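Tripeptidase (Staphylococcus aureus subsp. aureus, PDB 3RZA) probably hydrolyses tripeptides as a metal-dependent peptidase of the M20/M25/M40 family, with zinc and calcium ions bound in the crystal. Local coordinates at residues D130-A135 and L358-E363; L141-E146 and Q383-I388; F181-D186 and V320-E325; L330-N335 and L377-S382. One frame throughout, in Å; residues are numbered along the deposited sequence. Where two conformers were deposited one is given.

In the fold
Two long helices, 128-147 and 374-393, and neighbouring strands of the large mixed sheet account for most of what is joined here. Contacts 1 and 2 lie at different levels of helix 128-147, contact 1 beside the metal ions and contact 2 farther along, where two helices pack through aliphatic groups alone. Contact 3 shares the sheet with contact 1, since strands 181-184 and 355-359 are neighbours, and carries a metal ligand, D186, just past a strand from which F181 and Y183 meet a helix. These three are buried. Contact 4, at the surface, uses helix 374-393, as contact 2 does, and is mainly leucine packing. Polar groups tied to the metal site occur in contacts 1 and 3.

Contact 1 (D130-A135 and L358-E363); sequences DKAGLA and LGVGYE
D130, at the start of helix 128-147, and A132, half a turn on, face V360 and Y362, which follow strand 355-359 in a loop. The apolar part is small and close. The methyl of A132 meets V360 CG1, with 3.6 Å between A132 CB and V360 CG1, and the shortness of alanine lets the loop come near the helix backbone. V360 holds CG1 anti to its backbone N (chi1 180°), which sends that methyl to A132 and its other methyl, CG2, to within 4.1 Å of D130 OD1. V360 also lies against one face of the Y362 ring, its CB 3.6 Å above the ring plane toward the rim.

The polar part concerns the D130 carboxylate. D130 OD1 sits at the edge of the Y362 ring, in its plane and 3.8 Å from Y362 CE2, while the carboxylate plane is turned 75° from the ring. An oxygen in this place faces ring hydrogens and not the electron-rich face. The other oxygen, OD2, accepts bonds from S97 OG and the backbone N of H98. Glycine suits position 133, because a side chain there would run into D130 OD1. The phenol OH of Y362 is bonded to D186 OD1, a zinc ligand.

The peptide bond before D130 is cis, as is usual after the metal-bridging aspartate of this family; here D129 binds both zinc and calcium. The contact therefore belongs to the second shell of the metal site: D130 braces the backbone of H98, Y362 holds D186, and V360 packs between A132 and the Y362 ring.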
# COMPACT_ATOMS: atom_id res chain seq x y z
N ASP A 130 -3.25 25.55 -18.40
CA ASP A 130 -2.94 26.01 -19.77
C ASP A 130 -3.59 27.37 -20.09
O ASP A 130 -3.78 27.73 -21.25
CB ASP A 130 -3.38 24.93 -20.76
CG ASP A 130 -2.79 25.12 -22.17
OD1 ASP A 130 -1.68 25.70 -22.27
OD2 ASP A 130 -3.46 24.74 -23.17
N LYS A 131 -3.84 28.17 -19.05
CA LYS A 131 -4.51 29.44 -19.21
C LYS A 131 -3.61 30.53 -19.87
O LYS A 131 -4.13 31.51 -20.37
CB LYS A 131 -5.12 29.89 -17.87
CG LYS A 131 -6.20 28.90 -17.37
CD LYS A 131 -6.66 29.12 -15.96
CE LYS A 131 -7.99 28.40 -15.74
NZ LYS A 131 -8.47 28.38 -14.31
N ALA A 132 -2.28 30.32 -19.88
CA ALA A 132 -1.35 31.10 -20.73
C ALA A 132 -1.72 30.96 -22.19
O ALA A 132 -1.80 31.96 -22.91
CB ALA A 132 0.11 30.66 -20.50
N GLY A 133 -1.99 29.73 -22.60
CA GLY A 133 -2.50 29.45 -23.93
C GLY A 133 -3.81 30.13 -24.26
O GLY A 133 -3.95 30.74 -25.31
N LEU A 134 -4.76 30.05 -23.33
CA LEU A 134 -6.05 30.72 -23.51
C LEU A 134 -5.91 32.24 -23.58
O LEU A 134 -6.58 32.87 -24.39
CB LEU A 134 -7.02 30.35 -22.38
CG LEU A 134 -7.49 28.90 -22.35
CD1 LEU A 134 -8.32 28.64 -21.10
CD2 LEU A 134 -8.28 28.54 -23.58
N ALA A 135 -5.06 32.80 -22.72
CA ALA A 135 -4.85 34.23 -22.67
C ALA A 135 -4.24 34.73 -23.99
O ALA A 135 -4.77 35.69 -24.60
CB ALA A 135 -3.96 34.59 -21.48
N LEU A 358 3.05 23.74 -29.47
CA LEU A 358 3.90 24.90 -29.28
C LEU A 358 4.33 25.00 -27.83
O LEU A 358 3.51 24.84 -26.92
CB LEU A 358 3.14 26.18 -29.64
CG LEU A 358 2.61 26.30 -31.06
CD1 LEU A 358 1.78 27.60 -31.17
CD2 LEU A 358 3.75 26.24 -32.10
N GLY A 359 5.61 25.30 -27.62
CA GLY A 359 6.12 25.60 -26.29
C GLY A 359 5.42 26.81 -25.70
O GLY A 359 5.29 27.83 -26.38
N VAL A 360 4.92 26.68 -24.47
CA VAL A 360 4.26 27.75 -23.74
C VAL A 360 5.25 28.51 -22.80
O VAL A 360 4.98 29.66 -22.41
CB VAL A 360 3.04 27.20 -22.93
CG1 VAL A 360 2.32 28.32 -22.14
CG2 VAL A 360 2.05 26.52 -23.87
N GLY A 361 6.37 27.87 -22.41
CA GLY A 361 7.33 28.48 -21.49
C GLY A 361 6.90 28.50 -20.01
O GLY A 361 7.61 29.07 -19.17
N TYR A 362 5.77 27.86 -19.67
CA TYR A 362 5.36 27.72 -18.26
C TYR A 362 6.35 26.78 -17.55
O TYR A 362 7.06 25.99 -18.20
CB TYR A 362 3.89 27.28 -18.10
CG TYR A 362 3.35 26.15 -19.00
CD1 TYR A 362 4.10 24.98 -19.24
CD2 TYR A 362 2.08 26.22 -19.54
CE1 TYR A 362 3.59 23.95 -20.04
CE2 TYR A 362 1.57 25.17 -20.35
CZ TYR A 362 2.35 24.04 -20.57
OH TYR A 362 1.89 22.97 -21.35
N GLU A 363 6.45 26.93 -16.23
CA GLU A 363 7.50 26.23 -15.46
C GLU A 363 6.95 25.66 -14.16
O GLU A 363 6.05 26.24 -13.57
CB GLU A 363 8.62 27.20 -15.17
CG GLU A 363 9.52 27.51 -16.39
CD GLU A 363 10.67 28.44 -16.04
OE1 GLU A 363 10.60 29.08 -14.96
OE2 GLU A 363 11.64 28.55 -16.84

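Contact 2 (L141-E146 and Q383-I388); sequences LQVIKE and QVLEII
I144 of helix 128-147 and L385 of helix 374-393 bury the largest areas here, and their side chains slide past each other in opposite directions. The nearest atoms of the pair are I144 CG1 and L385 CD1, 4.1 Å apart. I144 is drawn out along its CG1 branch, with chi2 at 165°, and this carries its terminal methyl beyond L385 to the next turn of the partner helix. There I144 CD1 comes 3.7 Å from I388 CD1 and also approaches the CG2 branch of I388, the two isoleucines crossing obliquely.

L385 uses its fork. While CD1 takes I144, CD2 lies 4.0 Å from V143 CG1, so one leucine bridges two consecutive residues of the facing helix. The axes of the two short helical segments approach to 10.8 Å, with 52° between their directions, a spacing that long aliphatic chains can span.

H151 adds to the cover of I144, and V140, one turn earlier on helix 128-147, meets both L385 and I388. Since every group that touches is a branched hydrocarbon, the contact implies attraction by dispersion and exclusion of water, with specificity coming from shape and no polar bond to fix the register.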
# COMPACT_ATOMS: atom_id res chain seq x y z
N LEU A 141 -6.88 37.45 -30.76
CA LEU A 141 -8.19 37.75 -31.38
C LEU A 141 -8.54 39.22 -31.25
O LEU A 141 -8.98 39.82 -32.23
CB LEU A 141 -9.33 36.88 -30.77
CG LEU A 141 -9.41 35.46 -31.30
CD1 LEU A 141 -10.31 34.61 -30.43
CD2 LEU A 141 -9.89 35.43 -32.79
N GLN A 142 -8.27 39.78 -30.07
CA GLN A 142 -8.54 41.20 -29.83
C GLN A 142 -7.64 42.12 -30.68
O GLN A 142 -8.11 43.14 -31.14
CB GLN A 142 -8.41 41.55 -28.33
CG GLN A 142 -9.08 42.87 -27.96
CD GLN A 142 -9.59 42.91 -26.52
OE1 GLN A 142 -9.60 41.90 -25.81
NE2 GLN A 142 -10.03 44.09 -26.08
N VAL A 143 -6.37 41.75 -30.90
CA VAL A 143 -5.46 42.50 -31.81
C VAL A 143 -5.93 42.41 -33.28
O VAL A 143 -5.89 43.39 -34.01
CB VAL A 143 -3.98 42.00 -31.71
CG1 VAL A 143 -3.09 42.63 -32.81
CG2 VAL A 143 -3.40 42.31 -30.34
N ILE A 144 -6.33 41.22 -33.71
CA ILE A 144 -6.88 41.02 -35.06
C ILE A 144 -8.14 41.88 -35.32
O ILE A 144 -8.22 42.59 -36.34
CB ILE A 144 -7.18 39.52 -35.34
CG1 ILE A 144 -5.86 38.75 -35.51
CG2 ILE A 144 -8.07 39.36 -36.60
CD1 ILE A 144 -6.00 37.22 -35.44
N LYS A 145 -9.07 41.85 -34.36
CA LYS A 145 -10.27 42.68 -34.39
C LYS A 145 -9.95 44.17 -34.48
O LYS A 145 -10.36 44.85 -35.42
CB LYS A 145 -11.14 42.42 -33.15
CG LYS A 145 -12.50 43.12 -33.16
CD LYS A 145 -13.43 42.58 -32.07
CE LYS A 145 -14.78 43.31 -32.07
NZ LYS A 145 -15.44 43.26 -30.74
N GLU A 146 -9.16 44.67 -33.54
CA GLU A 146 -8.96 46.12 -33.40
C GLU A 146 -8.02 46.73 -34.47
O GLU A 146 -8.12 47.93 -34.74
CB GLU A 146 -8.48 46.45 -31.97
CG GLU A 146 -6.97 46.29 -31.71
CD GLU A 146 -6.61 46.23 -30.23
OE1 GLU A 146 -7.49 46.50 -29.37
OE2 GLU A 146 -5.44 45.91 -29.91
N GLN A 383 3.80 35.11 -31.10
CA GLN A 383 4.01 33.95 -31.99
C GLN A 383 2.71 33.45 -32.60
O GLN A 383 2.67 33.22 -33.79
CB GLN A 383 4.69 32.79 -31.27
CG GLN A 383 5.30 31.77 -32.26
CD GLN A 383 5.69 30.47 -31.63
OE1 GLN A 383 5.41 30.21 -30.44
NE2 GLN A 383 6.33 29.61 -32.43
N VAL A 384 1.67 33.27 -31.80
CA VAL A 384 0.36 32.87 -32.33
C VAL A 384 -0.14 33.89 -33.39
O VAL A 384 -0.65 33.47 -34.45
CB VAL A 384 -0.71 32.73 -31.23
CG1 VAL A 384 -2.06 32.37 -31.84
CG2 VAL A 384 -0.29 31.68 -30.16
N LEU A 385 0.05 35.19 -33.13
CA LEU A 385 -0.29 36.23 -34.12
C LEU A 385 0.53 36.07 -35.42
O LEU A 385 -0.01 36.22 -36.52
CB LEU A 385 -0.10 37.64 -33.53
CG LEU A 385 -0.36 38.80 -34.51
CD1 LEU A 385 -1.79 38.71 -35.09
CD2 LEU A 385 -0.12 40.12 -33.83
N GLU A 386 1.83 35.80 -35.28
CA GLU A 386 2.72 35.66 -36.42
C GLU A 386 2.35 34.44 -37.27
O GLU A 386 2.35 34.53 -38.50
CB GLU A 386 4.16 35.56 -35.95
CG GLU A 386 5.20 35.68 -37.01
CD GLU A 386 5.24 37.04 -37.71
OE1 GLU A 386 4.81 38.05 -37.12
OE2 GLU A 386 5.71 37.07 -38.85
N ILE A 387 1.99 33.33 -36.61
CA ILE A 387 1.53 32.10 -37.30
C ILE A 387 0.27 32.34 -38.14
O ILE A 387 0.19 31.89 -39.27
CB ILE A 387 1.26 30.94 -36.27
CG1 ILE A 387 2.58 30.40 -35.73
CG2 ILE A 387 0.42 29.81 -36.92
CD1 ILE A 387 2.45 29.44 -34.57
N ILE A 388 -0.70 33.07 -37.57
CA ILE A 388 -1.91 33.48 -38.32
C ILE A 388 -1.57 34.34 -39.55
O ILE A 388 -2.16 34.14 -40.63
CB ILE A 388 -2.93 34.22 -37.41
CG1 ILE A 388 -3.61 33.24 -36.46
CG2 ILE A 388 -4.00 34.95 -38.23
CD1 ILE A 388 -4.38 33.92 -35.31

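Contact 3 (F181-D186 and V320-E325); sequences FGYAID and VKIAQE. With ZN (zinc ion), chain C.
A helix lying on a sheet of the metal-binding domain brings F181 and Y183 of strand 181-184 against I322 and A323 of helix 318-329; just beyond the strand, D186 reaches the zinc site. With CG anti to the carbonyl carbon (chi1 -59°), Y183 points its ring at the helix, crossing I322 at about a right angle, with its CE1 3.8 Å from A323 CB and its OH 3.6 Å from I322 CB. That hydroxyl is bonded to the backbone O of V319, so tyrosine suits the place twice: a ring for the apolar surface and a polar end for a carbonyl. F181 likewise crosses I322, with F181 CZ 3.7 Å from I322 CD1. A small residue at A323 lets the Y183 ring come close.

After an inverse gamma turn centred on I185, D186 grips zinc asymmetrically, OD1 at 2.1 Å and OD2 farther off at 2.7 Å; H98, D129 and a water also bind.

Strand 181-184 runs between parallel neighbours 93-98 and 355-359, whose residues L93, L95, V356 and L358 flank Y183. From helix 374-393, I387 also touches Y183 and I390 touches I322.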
# COMPACT_ATOMS: atom_id res chain seq x y z
N PHE A 181 -4.50 22.09 -40.83
CA PHE A 181 -3.50 21.76 -39.80
C PHE A 181 -3.66 22.69 -38.61
O PHE A 181 -4.45 23.65 -38.65
CB PHE A 181 -2.06 21.86 -40.36
CG PHE A 181 -1.76 23.17 -41.08
CD1 PHE A 181 -1.41 24.33 -40.35
CD2 PHE A 181 -1.81 23.24 -42.47
CE1 PHE A 181 -1.14 25.53 -41.01
CE2 PHE A 181 -1.52 24.45 -43.13
CZ PHE A 181 -1.20 25.60 -42.40
N GLY A 182 -2.93 22.41 -37.53
CA GLY A 182 -2.93 23.32 -36.41
C GLY A 182 -2.04 23.03 -35.25
O GLY A 182 -1.09 22.28 -35.37
N TYR A 183 -2.30 23.73 -34.15
CA TYR A 183 -1.35 23.88 -33.07
C TYR A 183 -2.03 23.73 -31.74
O TYR A 183 -2.99 24.45 -31.45
CB TYR A 183 -0.69 25.24 -33.14
CG TYR A 183 0.03 25.44 -34.44
CD1 TYR A 183 1.28 24.86 -34.66
CD2 TYR A 183 -0.59 26.12 -35.51
CE1 TYR A 183 1.94 25.01 -35.89
CE2 TYR A 183 0.05 26.27 -36.74
CZ TYR A 183 1.32 25.71 -36.92
OH TYR A 183 1.94 25.84 -38.16
N ALA A 184 -1.53 22.81 -30.91
CA ALA A 184 -1.87 22.77 -29.48
C ALA A 184 -0.91 23.69 -28.74
O ALA A 184 0.29 23.47 -28.78
CB ALA A 184 -1.81 21.36 -28.97
N ILE A 185 -1.45 24.72 -28.09
CA ILE A 185 -0.64 25.72 -27.38
C ILE A 185 -0.47 25.21 -25.95
O ILE A 185 -1.09 25.72 -25.01
CB ILE A 185 -1.32 27.16 -27.42
CG1 ILE A 185 -1.72 27.56 -28.87
CG2 ILE A 185 -0.37 28.22 -26.82
CD1 ILE A 185 -2.58 28.83 -28.93
N ASP A 186 0.35 24.16 -25.80
CA ASP A 186 0.38 23.37 -24.56
C ASP A 186 1.60 22.40 -24.43
O ASP A 186 1.45 21.28 -23.97
CB ASP A 186 -0.96 22.55 -24.47
CG ASP A 186 -1.17 21.90 -23.10
OD1 ASP A 186 -0.78 22.50 -22.08
OD2 ASP A 186 -1.76 20.80 -23.04
N VAL A 320 4.88 22.38 -39.57
CA VAL A 320 6.15 22.49 -38.85
C VAL A 320 6.93 23.72 -39.31
O VAL A 320 7.43 24.48 -38.49
CB VAL A 320 7.04 21.23 -39.06
CG1 VAL A 320 8.35 21.37 -38.30
CG2 VAL A 320 6.30 19.94 -38.65
N LYS A 321 7.01 23.91 -40.62
CA LYS A 321 7.74 25.04 -41.21
C LYS A 321 7.17 26.41 -40.82
O LYS A 321 7.92 27.34 -40.53
CB LYS A 321 7.80 24.90 -42.74
CG LYS A 321 8.64 23.68 -43.22
CD LYS A 321 10.15 23.99 -43.20
CE LYS A 321 11.05 22.76 -42.94
NZ LYS A 321 11.32 22.47 -41.47
N ILE A 322 5.85 26.53 -40.77
CA ILE A 322 5.18 27.77 -40.31
C ILE A 322 5.47 28.06 -38.81
O ILE A 322 5.76 29.21 -38.44
CB ILE A 322 3.67 27.74 -40.63
CG1 ILE A 322 3.44 27.77 -42.16
CG2 ILE A 322 2.97 28.91 -39.97
CD1 ILE A 322 2.05 27.28 -42.61
N ALA A 323 5.49 27.02 -37.97
CA ALA A 323 5.85 27.20 -36.53
C ALA A 323 7.30 27.66 -36.35
O ALA A 323 7.60 28.57 -35.53
CB ALA A 323 5.61 25.89 -35.74
N GLN A 324 8.20 27.04 -37.11
CA GLN A 324 9.60 27.42 -37.08
C GLN A 324 9.83 28.83 -37.65
O GLN A 324 10.59 29.61 -37.08
CB GLN A 324 10.47 26.39 -37.83
CG GLN A 324 10.60 25.05 -37.14
CD GLN A 324 11.50 24.15 -37.94
OE1 GLN A 324 11.12 23.71 -39.02
NE2 GLN A 324 12.72 23.93 -37.46
N GLU A 325 9.15 29.17 -38.76
CA GLU A 325 9.24 30.53 -39.36
C GLU A 325 8.78 31.62 -38.37
O GLU A 325 9.50 32.62 -38.18
CB GLU A 325 8.42 30.63 -40.65
CG GLU A 325 8.57 31.98 -41.43
CD GLU A 325 7.68 32.08 -42.69
OE1 GLU A 325 7.16 31.05 -43.16
OE2 GLU A 325 7.49 33.21 -43.19
ZN ZN C . -1.66 21.50 -20.39
O HOH W 1 -0.76 19.70 -19.83

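Contact 4 (L330-N335 and L377-S382); sequences LGLSAN and LNLLAS
L330, the first residue to leave helix 318-329, comes to within 7.6 Å of L379 in helix 374-393 between their CA atoms, and the chain then turns away through a Schellman motif in which G331, with positive phi, is the C-prime residue. A glycine suits that backbone conformation.

The turn lets two leucines face one helix. L330 CG stands anti to its carbonyl carbon (chi1 -66°), aiming the fork at S382. Its CD1 reaches the backbone, 3.6 Å from S382 C and close to L379 O. Both methyls of L330 straddle S382 CB, with L330 CD1 3.9 Å from it. L332 meets a side chain instead. Its CD2 lies 3.7 Å from L379 CD1 and also approaches L379 CD2, the two leucines set at a slant to each other.

S382 turns its hydroxyl back to its own helix, where OG donates to N378 O at 3.0 Å from 38° above the carbonyl plane. That carbonyl also takes the helical bond from S382 N; the serine hydroxyl is thereby satisfied while S382 CB stays against L330.

Around this surface patch, V191 touches L332 and I21 touches S382. Other faces of helix 374-393 turn inward: L377 and A381 meet L26 of helix 23-34, and L380 packs on I185, on V360 and on A136, the last from helix 128-147. Past the turn, the chain leads into strand 336-338.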
# COMPACT_ATOMS: atom_id res chain seq x y z
N LEU A 330 10.38 36.10 -34.68
CA LEU A 330 10.47 36.67 -33.33
C LEU A 330 11.81 36.47 -32.62
O LEU A 330 11.92 36.73 -31.42
CB LEU A 330 9.34 36.09 -32.48
CG LEU A 330 7.93 36.48 -32.91
CD1 LEU A 330 6.98 35.69 -32.07
CD2 LEU A 330 7.69 37.98 -32.72
N GLY A 331 12.83 36.00 -33.33
CA GLY A 331 14.17 35.86 -32.77
C GLY A 331 14.36 34.74 -31.76
O GLY A 331 15.20 34.84 -30.86
N LEU A 332 13.60 33.67 -31.92
CA LEU A 332 13.56 32.54 -30.98
C LEU A 332 14.24 31.35 -31.66
O LEU A 332 14.51 31.40 -32.86
CB LEU A 332 12.12 32.22 -30.59
CG LEU A 332 11.25 33.42 -30.11
CD1 LEU A 332 9.88 32.93 -29.70
CD2 LEU A 332 11.90 34.17 -28.96
N SER A 333 14.54 30.32 -30.89
CA SER A 333 15.39 29.19 -31.36
C SER A 333 14.88 28.47 -32.64
O SER A 333 15.69 28.00 -33.42
CB SER A 333 15.54 28.15 -30.26
OG SER A 333 14.33 27.40 -30.10
N ALA A 334 13.58 28.36 -32.81
CA ALA A 334 12.98 27.60 -33.95
C ALA A 334 13.34 26.11 -33.98
O ALA A 334 13.32 25.49 -35.05
CB ALA A 334 13.30 28.26 -35.32
N ASN A 335 13.60 25.53 -32.80
CA ASN A 335 13.91 24.10 -32.63
C ASN A 335 12.64 23.25 -32.75
O ASN A 335 11.54 23.73 -32.51
CB ASN A 335 14.54 23.85 -31.25
CG ASN A 335 15.89 24.52 -31.09
OD1 ASN A 335 16.64 24.67 -32.05
ND2 ASN A 335 16.22 24.89 -29.86
N LEU A 377 4.99 34.86 -21.99
CA LEU A 377 3.60 35.13 -22.29
C LEU A 377 3.48 36.12 -23.45
O LEU A 377 2.71 35.90 -24.34
CB LEU A 377 2.89 35.67 -21.05
CG LEU A 377 1.39 35.94 -21.10
CD1 LEU A 377 0.61 34.64 -21.20
CD2 LEU A 377 1.00 36.74 -19.86
N ASN A 378 4.26 37.20 -23.39
CA ASN A 378 4.34 38.19 -24.49
C ASN A 378 4.78 37.57 -25.81
O ASN A 378 4.12 37.75 -26.83
CB ASN A 378 5.28 39.35 -24.11
CG ASN A 378 4.77 40.17 -22.93
OD1 ASN A 378 3.56 40.20 -22.64
ND2 ASN A 378 5.70 40.85 -22.22
N LEU A 379 5.87 36.81 -25.78
CA LEU A 379 6.37 36.12 -26.98
C LEU A 379 5.39 35.10 -27.57
O LEU A 379 5.33 34.96 -28.79
CB LEU A 379 7.75 35.43 -26.72
CG LEU A 379 8.96 36.37 -26.55
CD1 LEU A 379 10.14 35.57 -26.05
CD2 LEU A 379 9.32 37.13 -27.87
N LEU A 380 4.66 34.38 -26.71
CA LEU A 380 3.69 33.35 -27.16
C LEU A 380 2.51 33.98 -27.91
O LEU A 380 2.12 33.48 -28.95
CB LEU A 380 3.14 32.52 -25.99
CG LEU A 380 2.14 31.37 -26.30
CD1 LEU A 380 2.80 30.27 -27.18
CD2 LEU A 380 1.54 30.78 -24.99
N ALA A 381 1.92 35.01 -27.31
CA ALA A 381 0.88 35.82 -27.98
C ALA A 381 1.38 36.42 -29.31
O ALA A 381 0.68 36.34 -30.33
CB ALA A 381 0.38 36.92 -27.05
N SER A 382 2.60 36.95 -29.31
CA SER A 382 3.22 37.44 -30.56
C SER A 382 3.44 36.32 -31.58
O SER A 382 3.22 36.53 -32.78
CB SER A 382 4.53 38.15 -30.26
OG SER A 382 4.28 39.24 -29.41